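Local coordinates for structural protein VP1 (Trichodysplasia spinulosa-associated polyomavirus, PDB 4U60) that forms the pentameric building block of the viral capsid and engages sialylated glycolipids, here the GM1 oligosaccharide, probably for attachment to host cells, at residues M128-F133 with C247-F252; G136-E141 with L236-G241. One frame throughout, in Å; residues are numbered along the deposited sequence.

Contact 1. Residues M128-F133 with C247-F252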
loop_
_atom_site.group_PDB
_atom_site.type_symbol
_atom_site.label_atom_id
_atom_site.label_comp_id
_atom_site.label_asym_id
_atom_site.label_seq_id
_atom_site.Cartn_x
_atom_site.Cartn_y
_atom_site.Cartn_z
ATOM N N MET C 128 4.377 -17.036 -1.649
ATOM C CA MET C 128 5.478 -16.422 -0.940
ATOM C C MET C 128 6.486 -15.722 -1.860
ATOM O O MET C 128 6.956 -16.318 -2.837
ATOM C CB MET C 128 6.211 -17.534 -0.184
ATOM C CG MET C 128 7.315 -17.014 0.672
ATOM S SD MET C 128 8.448 -18.330 1.158
ATOM C CE MET C 128 7.358 -19.390 2.059
ATOM N N ASN C 129 6.822 -14.469 -1.521
ATOM C CA ASN C 129 7.893 -13.729 -2.171
ATOM C C ASN C 129 8.959 -13.397 -1.158
ATOM O O ASN C 129 8.649 -13.045 -0.014
ATOM C CB ASN C 129 7.398 -12.451 -2.853
ATOM C CG ASN C 129 7.030 -12.677 -4.310
ATOM O OD1 ASN C 129 7.698 -12.155 -5.216
ATOM N ND2 ASN C 129 6.026 -13.525 -4.544
ATOM N N PHE C 130 10.206 -13.533 -1.579
ATOM C CA PHE C 130 11.362 -13.208 -0.739
ATOM C C PHE C 130 12.403 -12.605 -1.643
ATOM O O PHE C 130 12.821 -13.240 -2.610
ATOM C CB PHE C 130 11.882 -14.445 0.005
ATOM C CG PHE C 130 13.142 -14.216 0.794
ATOM C CD1 PHE C 130 13.117 -13.480 1.966
ATOM C CD2 PHE C 130 14.350 -14.737 0.367
ATOM C CE1 PHE C 130 14.295 -13.283 2.694
ATOM C CE2 PHE C 130 15.518 -14.539 1.092
ATOM C CZ PHE C 130 15.483 -13.811 2.247
ATOM N N HIS C 131 12.810 -11.373 -1.349
ATOM C CA HIS C 131 13.744 -10.629 -2.187
ATOM C C HIS C 131 14.773 -9.962 -1.333
ATOM O O HIS C 131 14.434 -9.170 -0.455
ATOM C CB HIS C 131 13.014 -9.582 -3.040
ATOM C CG HIS C 131 11.987 -10.204 -3.908
ATOM N ND1 HIS C 131 12.323 -10.811 -5.092
ATOM C CD2 HIS C 131 10.669 -10.428 -3.730
ATOM C CE1 HIS C 131 11.249 -11.362 -5.625
ATOM N NE2 HIS C 131 10.231 -11.139 -4.818
ATOM N N MET C 132 16.034 -10.296 -1.585
ATOM C CA MET C 132 17.082 -9.590 -0.903
ATOM C C MET C 132 18.312 -9.499 -1.776
ATOM O O MET C 132 18.523 -10.291 -2.697
ATOM C CB MET C 132 17.394 -10.235 0.440
ATOM C CG MET C 132 18.094 -11.569 0.328
ATOM S SD MET C 132 19.893 -11.461 0.103
ATOM C CE MET C 132 20.503 -10.834 1.663
ATOM N N PHE C 133 19.074 -8.440 -1.548
ATOM C CA PHE C 133 20.383 -8.347 -2.180
ATOM C C PHE C 133 21.333 -7.665 -1.205
ATOM O O PHE C 133 20.922 -6.985 -0.263
ATOM C CB PHE C 133 20.363 -7.635 -3.542
ATOM C CG PHE C 133 20.115 -6.157 -3.468
ATOM C CD1 PHE C 133 18.821 -5.659 -3.436
ATOM C CD2 PHE C 133 21.170 -5.274 -3.431
ATOM C CE1 PHE C 133 18.573 -4.298 -3.374
ATOM C CE2 PHE C 133 20.917 -3.899 -3.359
ATOM C CZ PHE C 133 19.620 -3.424 -3.331
ATOM N N CYS C 247 18.725 -13.249 -3.262
ATOM C CA CYS C 247 17.760 -14.319 -3.400
ATOM C C CYS C 247 16.458 -13.669 -3.836
ATOM O O CYS C 247 16.051 -12.665 -3.265
ATOM C CB CYS C 247 17.577 -15.089 -2.099
ATOM S SG CYS C 247 16.510 -16.540 -2.259
ATOM N N ASP C 248 15.822 -14.229 -4.855
ATOM C CA ASP C 248 14.555 -13.697 -5.369
ATOM C C ASP C 248 13.542 -14.796 -5.658
ATOM O O ASP C 248 13.448 -15.308 -6.770
ATOM C CB ASP C 248 14.816 -12.842 -6.616
ATOM C CG ASP C 248 15.561 -11.573 -6.294
ATOM O OD1 ASP C 248 14.892 -10.622 -5.785
ATOM O OD2 ASP C 248 16.801 -11.532 -6.482
ATOM N N ILE C 249 12.763 -15.136 -4.641
ATOM C CA ILE C 249 11.689 -16.117 -4.772
ATOM C C ILE C 249 10.421 -15.363 -5.157
ATOM O O ILE C 249 10.067 -14.377 -4.500
ATOM C CB ILE C 249 11.449 -16.807 -3.424
ATOM C CG1 ILE C 249 12.698 -17.620 -3.048
ATOM C CG2 ILE C 249 10.182 -17.643 -3.449
ATOM C CD1 ILE C 249 12.735 -18.098 -1.615
ATOM N N VAL C 250 9.749 -15.810 -6.206
ATOM C CA VAL C 250 8.553 -15.096 -6.704
ATOM C C VAL C 250 7.258 -15.858 -6.515
ATOM O O VAL C 250 6.198 -15.348 -6.849
ATOM C CB VAL C 250 8.713 -14.643 -8.161
ATOM C CG1 VAL C 250 9.791 -13.583 -8.288
ATOM C CG2 VAL C 250 9.020 -15.832 -9.064
ATOM N N GLY C 251 7.340 -17.046 -5.926
ATOM C CA GLY C 251 6.163 -17.835 -5.608
ATOM C C GLY C 251 6.392 -19.316 -5.852
ATOM O O GLY C 251 7.544 -19.795 -5.948
ATOM N N PHE C 252 5.283 -20.029 -5.962
ATOM C CA PHE C 252 5.256 -21.477 -6.241
ATOM C C PHE C 252 4.520 -21.761 -7.532
ATOM O O PHE C 252 3.480 -21.165 -7.836
ATOM C CB PHE C 252 4.565 -22.224 -5.099
ATOM C CG PHE C 252 5.316 -22.152 -3.803
ATOM C CD1 PHE C 252 6.380 -22.996 -3.554
ATOM C CD2 PHE C 252 4.981 -21.214 -2.838
ATOM C CE1 PHE C 252 7.087 -22.924 -2.370
ATOM C CE2 PHE C 252 5.702 -21.126 -1.655
ATOM C CZ PHE C 252 6.752 -21.988 -1.429
#
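His131 and Asp248 face each other across a non-hydrogen-bonded pair of two antiparallel strands, whose axes approach to 4.6 Å at 163°. Their side chains meet at about a right angle: His131 ND1 donates to Asp248 OD1 at 2.7 Å, the acceptor lying in the imidazole plane and using its anti lone pair. Within 128-133, His131 NE2 reaches a lone pair of Asn129 OD1 at 2.8 Å and 174°. Gripped at both nitrogens, the ring can hardly flip. Arg267 forms a salt bridge with the same Asp248 OD1, which probably stabilises the carboxylate's charge.

The flanking pairs carry the two-way backbone bonds: Phe130 with Ile249, where Ile249 N to Phe130 O is 2.8 Å, and Met132 with Cys247. On this buried face Cys247 SG, anti to its backbone N (chi1 -174°), lies in plane at the edge of the Phe130 ring, 5.0 Å from the centroid. Toward Met128 the bond ladder fades, Asn129 ND2 to Val250 O being weak, but packing stays close, with Met128 CB 3.9 Å from Phe252 CE2. The more open side is that of His131, which is partly exposed. The pair sets strand 129-136 beside strand 241-254 in the antiparallel sheet of the VP1 jelly roll.

Contact 2. Residues G136-E141 with L236-G241; sequences GGEPLE and LCKGDG
Glu138 and Lys238 run alongside each other in the same direction and join at their ends in a salt bridge of 2.8 Å between Glu138 OE2 and Lys238 NZ. The ammonium nitrogen comes to the syn side of that oxygen, 29° out of the carboxylate plane. The extended lysine chain carries CD and CE along the acid, with Lys238 CE 3.2 Å from Glu138 OE2. At the base of the pair, Lys238 N donates to a lone pair of Gly137 O over 3.0 Å, in the carbonyl plane and at 150° at the hydrogen. One backbone bond and one ion pair therefore fix the same lysine at both ends.

Just behind them the chains press together, Gly137 CA lying 3.8 Å from Cys237 CA. The absence of a side chain lets Gly137 CA come up against Leu236 O, a CA-H...O contact of 3.3 Å. The turn that presents Lys238 is closed by Gly241 N to Lys238 O, at 3.2 Å.

Farther out, Asn200 organises the first shell: its ND2 gives Glu138 OE2 a second partner, its OD1 accepts from Leu236 N, and its backbone bonds to Gly137. Segment 236-241 lies against strand 86-99, through Met89 and a backbone bond to Trp90, whereas 136-141 lies against strands 201-208 and 241-254, Gly136 pairing with Tyr243.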
loop_
_atom_site.group_PDB
_atom_site.type_symbol
_atom_site.label_atom_id
_atom_site.label_comp_id
_atom_site.label_asym_id
_atom_site.label_seq_id
_atom_site.Cartn_x
_atom_site.Cartn_y
_atom_site.Cartn_z
ATOM N N GLY C 136 28.935 -5.784 -0.803
ATOM C CA GLY C 136 29.940 -5.485 0.210
ATOM C C GLY C 136 31.357 -5.733 -0.236
ATOM O O GLY C 136 31.619 -6.215 -1.337
ATOM N N GLY C 137 32.272 -5.366 0.648
ATOM C CA GLY C 137 33.694 -5.491 0.390
ATOM C C GLY C 137 34.311 -6.729 0.999
ATOM O O GLY C 137 35.535 -6.844 1.073
ATOM N N GLU C 138 33.471 -7.645 1.444
ATOM C CA GLU C 138 33.903 -8.896 2.067
ATOM C C GLU C 138 32.646 -9.776 2.109
ATOM O O GLU C 138 31.566 -9.286 1.833
ATOM C CB GLU C 138 34.462 -8.625 3.455
ATOM C CG GLU C 138 33.489 -7.965 4.407
ATOM C CD GLU C 138 34.200 -7.517 5.651
ATOM O OE1 GLU C 138 34.180 -8.280 6.631
ATOM O OE2 GLU C 138 34.813 -6.424 5.651
ATOM N N PRO C 139 32.780 -11.065 2.419
ATOM C CA PRO C 139 31.585 -11.911 2.416
ATOM C C PRO C 139 30.497 -11.449 3.376
ATOM O O PRO C 139 30.783 -10.889 4.438
ATOM C CB PRO C 139 32.118 -13.265 2.858
ATOM C CG PRO C 139 33.528 -13.275 2.342
ATOM C CD PRO C 139 34.019 -11.854 2.580
ATOM N N LEU C 140 29.255 -11.644 2.952
ATOM C CA LEU C 140 28.117 -11.345 3.801
ATOM C C LEU C 140 28.229 -12.205 5.050
ATOM O O LEU C 140 28.435 -13.408 4.955
ATOM C CB LEU C 140 26.811 -11.624 3.069
ATOM C CG LEU C 140 25.522 -11.426 3.863
ATOM C CD1 LEU C 140 25.267 -9.965 4.234
ATOM C CD2 LEU C 140 24.326 -11.996 3.109
ATOM N N GLU C 141 28.110 -11.577 6.216
ATOM C CA GLU C 141 28.215 -12.266 7.484
ATOM C C GLU C 141 26.819 -12.728 7.886
ATOM O O GLU C 141 25.869 -11.969 7.809
ATOM C CB GLU C 141 28.881 -11.367 8.523
ATOM C CG GLU C 141 30.365 -11.217 8.227
ATOM C CD GLU C 141 31.022 -9.998 8.854
ATOM O OE1 GLU C 141 30.509 -8.873 8.667
ATOM O OE2 GLU C 141 32.109 -10.176 9.476
ATOM N N LEU C 236 34.272 -1.027 1.321
ATOM C CA LEU C 236 35.681 -0.993 0.874
ATOM C C LEU C 236 36.119 -2.417 0.566
ATOM O O LEU C 236 35.964 -3.316 1.388
ATOM C CB LEU C 236 36.553 -0.332 1.924
ATOM C CG LEU C 236 36.177 1.121 2.249
ATOM C CD1 LEU C 236 36.969 1.611 3.453
ATOM C CD2 LEU C 236 36.420 2.048 1.071
ATOM N N CYS C 237 36.569 -2.627 -0.668
ATOM C CA CYS C 237 36.764 -3.961 -1.198
ATOM C C CYS C 237 38.105 -4.567 -0.814
ATOM O O CYS C 237 39.142 -4.327 -1.465
ATOM C CB CYS C 237 36.580 -3.926 -2.718
ATOM S SG CYS C 237 34.861 -3.542 -3.143
ATOM N N LYS C 238 38.062 -5.360 0.253
ATOM C CA LYS C 238 39.250 -5.973 0.819
ATOM C C LYS C 238 39.837 -6.984 -0.151
ATOM O O LYS C 238 39.108 -7.794 -0.742
ATOM C CB LYS C 238 38.902 -6.623 2.150
ATOM C CG LYS C 238 38.520 -5.609 3.222
ATOM C CD LYS C 238 38.060 -6.287 4.502
ATOM C CE LYS C 238 37.746 -5.257 5.586
ATOM N NZ LYS C 238 37.282 -5.883 6.852
ATOM N N GLY C 239 41.145 -6.903 -0.344
ATOM C CA GLY C 239 41.834 -7.755 -1.309
ATOM C C GLY C 239 41.329 -7.603 -2.732
ATOM O O GLY C 239 41.414 -8.543 -3.526
ATOM N N ASP C 240 40.805 -6.422 -3.061
ATOM C CA ASP C 240 40.225 -6.149 -4.385
ATOM C C ASP C 240 39.136 -7.147 -4.790
ATOM O O ASP C 240 39.026 -7.513 -5.960
ATOM C CB ASP C 240 41.348 -6.112 -5.439
ATOM C CG ASP C 240 42.409 -5.084 -5.118
ATOM O OD1 ASP C 240 42.086 -4.068 -4.447
ATOM O OD2 ASP C 240 43.592 -5.296 -5.506
ATOM N N GLY C 241 38.277 -7.525 -3.845
ATOM C CA GLY C 241 37.143 -8.403 -4.134
ATOM C C GLY C 241 35.856 -7.682 -3.809
ATOM O O GLY C 241 35.745 -7.069 -2.749
#

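In the fold
Contacts 1 and 2 follow one another along the same pair of strands and the loops at their ends, their centres 24 Å apart. Strand 129-136 carries 128-133 and leads into 136-141; on the return, 236-241 feeds strand 241-254, which carries 247-252. Contact 2 is thus nested inside the loop closed by contact 1. Met132 CE touches Leu140 CD2 at 4.2 Å, linking the two directly. Contact 1 lies deeper, about 9 Å from the chain centre against 15 Å, in the sheet at the subunit interface, packing on Leu105 and Val106 of a second subunit, with the Phe252 side chain about 13 Å from a bound sialic acid. Contact 2 joins loops that touch no other subunit.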